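Local coordinates for beta-N-acetylhexosaminidase (PDB 1JAK), which hydrolyses terminal non-reducing N-acetylhexosamine residues from beta-N-acetylhexosaminides, as a family 20 glycoside hydrolase probably working by substrate-assisted catalysis, at residues A[116-120]-A[241-245]; A[245-249]-A[309-315]. All blocks are in the same frame, centred on the assembly; numbering follows the deposited sequence.

Contact 1 (A[116-120]-A[241-245]); sequences AAGLF and ASRHL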
loop_
_atom_site.group_PDB
_atom_site.type_symbol
_atom_site.label_atom_id
_atom_site.label_comp_id
_atom_site.label_asym_id
_atom_site.label_seq_id
_atom_site.Cartn_x
_atom_site.Cartn_y
_atom_site.Cartn_z
ATOM N N ALA A 116 -12.569 -7.104 13.329
ATOM C CA ALA A 116 -13.087 -6.966 11.971
ATOM C C ALA A 116 -11.994 -7.051 10.911
ATOM O O ALA A 116 -12.217 -7.593 9.828
ATOM C CB ALA A 116 -13.843 -5.649 11.833
ATOM N N ALA A 117 -10.817 -6.512 11.216
ATOM C CA ALA A 117 -9.712 -6.547 10.262
ATOM C C ALA A 117 -9.363 -7.994 9.942
ATOM O O ALA A 117 -8.986 -8.313 8.815
ATOM C CB ALA A 117 -8.496 -5.826 10.835
ATOM N N GLY A 118 -9.491 -8.866 10.939
ATOM C CA GLY A 118 -9.191 -10.272 10.734
ATOM C C GLY A 118 -10.211 -10.919 9.815
ATOM O O GLY A 118 -9.860 -11.705 8.930
ATOM N N LEU A 119 -11.483 -10.598 10.030
ATOM C CA LEU A 119 -12.548 -11.136 9.191
ATOM C C LEU A 119 -12.317 -10.658 7.760
ATOM O O LEU A 119 -12.473 -11.417 6.805
ATOM C CB LEU A 119 -13.914 -10.639 9.674
ATOM C CG LEU A 119 -14.369 -11.083 11.065
ATOM C CD1 LEU A 119 -15.734 -10.487 11.366
ATOM C CD2 LEU A 119 -14.425 -12.603 11.127
ATOM N N PHE A 120 -11.947 -9.389 7.626
ATOM C CA PHE A 120 -11.697 -8.788 6.320
ATOM C C PHE A 120 -10.576 -9.532 5.596
ATOM O O PHE A 120 -10.678 -9.832 4.406
ATOM C CB PHE A 120 -11.326 -7.313 6.497
ATOM C CG PHE A 120 -11.284 -6.537 5.213
ATOM C CD1 PHE A 120 -12.457 -6.077 4.622
ATOM C CD2 PHE A 120 -10.068 -6.258 4.594
ATOM C CE1 PHE A 120 -12.421 -5.349 3.437
ATOM C CE2 PHE A 120 -10.020 -5.530 3.405
ATOM C CZ PHE A 120 -11.198 -5.073 2.826
ATOM N N ALA A 241 -10.222 3.202 5.129
ATOM C CA ALA A 241 -10.519 2.617 6.432
ATOM C C ALA A 241 -11.477 1.433 6.301
ATOM O O ALA A 241 -11.334 0.435 7.010
ATOM C CB ALA A 241 -11.111 3.677 7.363
ATOM N N SER A 242 -12.447 1.538 5.393
ATOM C CA SER A 242 -13.409 0.454 5.194
ATOM C C SER A 242 -12.716 -0.754 4.560
ATOM O O SER A 242 -13.249 -1.865 4.572
ATOM C CB SER A 242 -14.582 0.919 4.320
ATOM O OG SER A 242 -14.174 1.184 2.988
ATOM N N ARG A 243 -11.530 -0.526 4.000
ATOM C CA ARG A 243 -10.739 -1.595 3.397
ATOM C C ARG A 243 -9.562 -1.902 4.328
ATOM O O ARG A 243 -8.581 -2.536 3.935
ATOM C CB ARG A 243 -10.219 -1.182 2.013
ATOM C CG ARG A 243 -11.131 -1.544 0.837
ATOM C CD ARG A 243 -12.476 -0.845 0.893
ATOM N NE ARG A 243 -13.320 -1.201 -0.250
ATOM C CZ ARG A 243 -14.639 -1.032 -0.288
ATOM N NH1 ARG A 243 -15.277 -0.508 0.752
ATOM N NH2 ARG A 243 -15.328 -1.401 -1.360
ATOM N N HIS A 244 -9.678 -1.428 5.565
ATOM C CA HIS A 244 -8.667 -1.636 6.598
ATOM C C HIS A 244 -7.258 -1.217 6.223
ATOM O O HIS A 244 -6.279 -1.935 6.458
ATOM C CB HIS A 244 -8.717 -3.090 7.061
ATOM C CG HIS A 244 -10.010 -3.435 7.729
ATOM N ND1 HIS A 244 -10.243 -3.181 9.065
ATOM C CD2 HIS A 244 -11.181 -3.883 7.221
ATOM C CE1 HIS A 244 -11.504 -3.454 9.348
ATOM N NE2 HIS A 244 -12.096 -3.880 8.247
ATOM N N LEU A 245 -7.178 -0.027 5.638
ATOM C CA LEU A 245 -5.917 0.574 5.246
ATOM C C LEU A 245 -5.803 1.877 6.020
ATOM O O LEU A 245 -6.677 2.740 5.929
ATOM C CB LEU A 245 -5.905 0.876 3.744
ATOM C CG LEU A 245 -5.801 -0.322 2.801
ATOM C CD1 LEU A 245 -6.129 0.108 1.384
ATOM C CD2 LEU A 245 -4.399 -0.905 2.875
#

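Contact 2 (A[245-249]-A[309-315]); sequences LEVVP and TPGRYLH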
loop_
_atom_site.group_PDB
_atom_site.type_symbol
_atom_site.label_atom_id
_atom_site.label_comp_id
_atom_site.label_asym_id
_atom_site.label_seq_id
_atom_site.Cartn_x
_atom_site.Cartn_y
_atom_site.Cartn_z
ATOM N N LEU A 245 -7.178 -0.027 5.638
ATOM C CA LEU A 245 -5.917 0.574 5.246
ATOM C C LEU A 245 -5.803 1.877 6.020
ATOM O O LEU A 245 -6.677 2.740 5.929
ATOM C CB LEU A 245 -5.905 0.876 3.744
ATOM C CG LEU A 245 -5.801 -0.322 2.801
ATOM C CD1 LEU A 245 -6.129 0.108 1.384
ATOM C CD2 LEU A 245 -4.399 -0.905 2.875
ATOM N N GLU A 246 -4.738 1.999 6.804
ATOM C CA GLU A 246 -4.483 3.210 7.574
ATOM C C GLU A 246 -3.739 4.128 6.608
ATOM O O GLU A 246 -2.704 3.746 6.066
ATOM C CB GLU A 246 -3.612 2.869 8.787
ATOM C CG GLU A 246 -3.233 4.046 9.680
ATOM C CD GLU A 246 -2.485 3.593 10.924
ATOM O OE1 GLU A 246 -1.896 2.492 10.892
ATOM O OE2 GLU A 246 -2.478 4.338 11.930
ATOM N N VAL A 247 -4.276 5.321 6.373
ATOM C CA VAL A 247 -3.649 6.256 5.444
ATOM C C VAL A 247 -2.492 7.008 6.082
ATOM O O VAL A 247 -2.637 7.610 7.146
ATOM C CB VAL A 247 -4.677 7.279 4.898
ATOM C CG1 VAL A 247 -3.979 8.309 4.010
ATOM C CG2 VAL A 247 -5.752 6.550 4.096
ATOM N N VAL A 248 -1.340 6.942 5.419
ATOM C CA VAL A 248 -0.125 7.615 5.856
ATOM C C VAL A 248 0.150 8.695 4.815
ATOM O O VAL A 248 0.669 8.412 3.732
ATOM C CB VAL A 248 1.066 6.637 5.906
ATOM C CG1 VAL A 248 2.330 7.371 6.334
ATOM C CG2 VAL A 248 0.759 5.504 6.878
ATOM N N PRO A 249 -0.217 9.946 5.120
ATOM C CA PRO A 249 0.007 11.039 4.174
ATOM C C PRO A 249 1.441 11.537 4.223
ATOM O O PRO A 249 2.073 11.509 5.277
ATOM C CB PRO A 249 -0.970 12.098 4.653
ATOM C CG PRO A 249 -0.846 11.957 6.152
ATOM C CD PRO A 249 -0.879 10.443 6.343
ATOM N N THR A 309 -5.999 13.550 9.460
ATOM C CA THR A 309 -5.415 12.219 9.548
ATOM C C THR A 309 -5.708 11.460 10.841
ATOM O O THR A 309 -5.077 11.700 11.870
ATOM C CB THR A 309 -3.889 12.322 9.357
ATOM O OG1 THR A 309 -3.617 12.943 8.092
ATOM C CG2 THR A 309 -3.233 10.949 9.404
ATOM N N PRO A 310 -6.671 10.525 10.801
ATOM C CA PRO A 310 -7.000 9.754 12.004
ATOM C C PRO A 310 -5.914 8.726 12.306
ATOM O O PRO A 310 -5.820 8.223 13.428
ATOM C CB PRO A 310 -8.337 9.110 11.645
ATOM C CG PRO A 310 -8.219 8.909 10.163
ATOM C CD PRO A 310 -7.601 10.209 9.702
ATOM N N GLY A 311 -5.100 8.426 11.297
ATOM C CA GLY A 311 -4.018 7.469 11.452
ATOM C C GLY A 311 -2.950 7.965 12.410
ATOM O O GLY A 311 -2.924 9.138 12.764
ATOM N N ARG A 312 -2.056 7.070 12.814
ATOM C CA ARG A 312 -0.997 7.398 13.768
ATOM C C ARG A 312 0.228 8.090 13.196
ATOM O O ARG A 312 0.980 8.737 13.934
ATOM C CB ARG A 312 -0.514 6.119 14.454
ATOM C CG ARG A 312 -1.560 5.403 15.284
ATOM C CD ARG A 312 -1.121 3.978 15.571
ATOM N NE ARG A 312 -1.219 3.128 14.386
ATOM C CZ ARG A 312 -0.846 1.853 14.349
ATOM N NH1 ARG A 312 -0.342 1.277 15.434
ATOM N NH2 ARG A 312 -0.989 1.148 13.234
ATOM N N TYR A 313 0.416 7.972 11.886
ATOM C CA TYR A 313 1.615 8.498 11.236
ATOM C C TYR A 313 1.489 9.684 10.295
ATOM O O TYR A 313 0.445 9.918 9.690
ATOM C CB TYR A 313 2.276 7.346 10.476
ATOM C CG TYR A 313 2.309 6.061 11.265
ATOM C CD1 TYR A 313 3.282 5.847 12.239
ATOM C CD2 TYR A 313 1.332 5.080 11.080
ATOM C CE1 TYR A 313 3.282 4.693 13.015
ATOM C CE2 TYR A 313 1.324 3.916 11.852
ATOM C CZ TYR A 313 2.302 3.733 12.819
ATOM O OH TYR A 313 2.295 2.598 13.598
ATOM N N LEU A 314 2.591 10.420 10.169
ATOM C CA LEU A 314 2.668 11.566 9.273
ATOM C C LEU A 314 4.068 11.498 8.670
ATOM O O LEU A 314 5.063 11.573 9.387
ATOM C CB LEU A 314 2.471 12.871 10.049
ATOM C CG LEU A 314 2.198 14.145 9.246
ATOM C CD1 LEU A 314 3.425 14.556 8.452
ATOM C CD2 LEU A 314 1.008 13.913 8.336
ATOM N N HIS A 315 4.128 11.332 7.350
ATOM C CA HIS A 315 5.383 11.206 6.607
ATOM C C HIS A 315 5.869 12.587 6.154
ATOM O O HIS A 315 5.134 13.309 5.480
ATOM C CB HIS A 315 5.125 10.310 5.382
ATOM C CG HIS A 315 6.324 9.557 4.885
ATOM N ND1 HIS A 315 7.510 10.171 4.543
ATOM C CD2 HIS A 315 6.486 8.242 4.598
ATOM C CE1 HIS A 315 8.349 9.269 4.063
ATOM N NE2 HIS A 315 7.751 8.090 4.085
HETATM O O HOH W 1 -1.240 7.786 9.521
HETATM O O HOH W 2 -5.005 8.568 8.317
#

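Contact 1 (A[116-120]-A[241-245])
H244 and F120 meet at an interdomain contact without hydrogen bonds, where the first turn of helix 116-129, in the domain that precedes the barrel, packs against the C-terminal end of helix 230-242 of the catalytic domain. The imidazole of H244 is inserted between its own helix end and the neighbouring helix. On one face lies the carbonyl oxygen of A241; over the opposite face, displaced toward the rim, comes CA of A117, 3.8 Å from the ring centroid in a CH-pi contact. CB of A117 is 3.6 Å from ND1 of H244, while CB of A116 approaches CE1 of H244 more loosely, at 4.1 Å. The first torsion of H244 sets CG anti to the carbonyl carbon (chi1 -65°), which carries the ring across to helix 116-129. There its CD2 stands over one face of the F120 phenyl, 3.3 Å from F120 CG, and the two ring planes are inclined at 49°. The far end of the phenyl reaches the backbone of the helix terminus: F120 CE2 is 3.4 Å from R243 O, and CZ lies beside CA and the first side-chain carbons of R243. Beyond those carbons the R243 chain bends away, with NH1 donating to S242 OG at 3.0 Å and NE paired with D181 of helix 173-184; S242 OG is also bonded to Y239 O. Y63 of helix 55-72 meets the F120 ring too, so three helices converge on this aromatic cluster. H244 has a positive phi (54°) and is the C-prime residue, with H244 N bonded to A241 O and L245 N to A240 O, the signature of a Schellman motif that ends an alpha-helix.

Contact 2 (A[245-249]-A[309-315])
E246 OE2 accepts two hydrogen bonds from R312: NE at 3.0 Å on its syn lone pair, and the backbone N at 2.9 Å from the anti side, tilted out of the carboxylate plane. R312 NH2 completes a side-on salt bridge to the syn lone pair of E246 OE1 at 2.8 Å, the carboxylate and guanidinium lying nearly coplanar, 12° apart. E246 reaches this position extended, with CG anti to the backbone N (chi1 179°), and OE1 also sits at the edge of the Y313 ring, whose hydroxyl lies over a guanidinium face. With an alanine in place of E246, R312 is likely to lose both the acceptor of its backbone N-H and the anionic mate that fixes its guanidinium. Strands 246-250 and 313-315 are successive parallel strands of the catalytic TIM barrel; the N-to-C directions of 246-249 and 313-315 are inclined by 33°, and water 1 bridges V247 O and Y313 O while water 2 links V247 O to G311 N. Farther along, H315 N donates to P249 O at 2.9 Å. P249 CG presses tightly on L314 CD2, 3.5 Å away, and also meets OG1 of T309, a hydroxyl bonded to L305 O.

How the contacts relate
From the N terminus, the chain reaches helix 116-129 within the N-terminal domain, enters the barrel, and runs through strands 159-165 and 190-194 before helix 230-242 returns to it; contact 1 closes this loop of 120 residues. L245, common to both segment pairs, leads into strand 246-250, where contact 2 opens. Its loop is shorter, 59 residues including helices 258-263 and 292-307, and closes at strand 313-315. The loops neither nest nor cross but follow end to end, and the centres of contacts 1 and 2 lie about 15 Å apart. Contact 1 joins the N-terminal domain to helix 230-242; contact 2 joins neighbouring barrel strands, with the H315 side chain about 7 Å from the bound inhibitor.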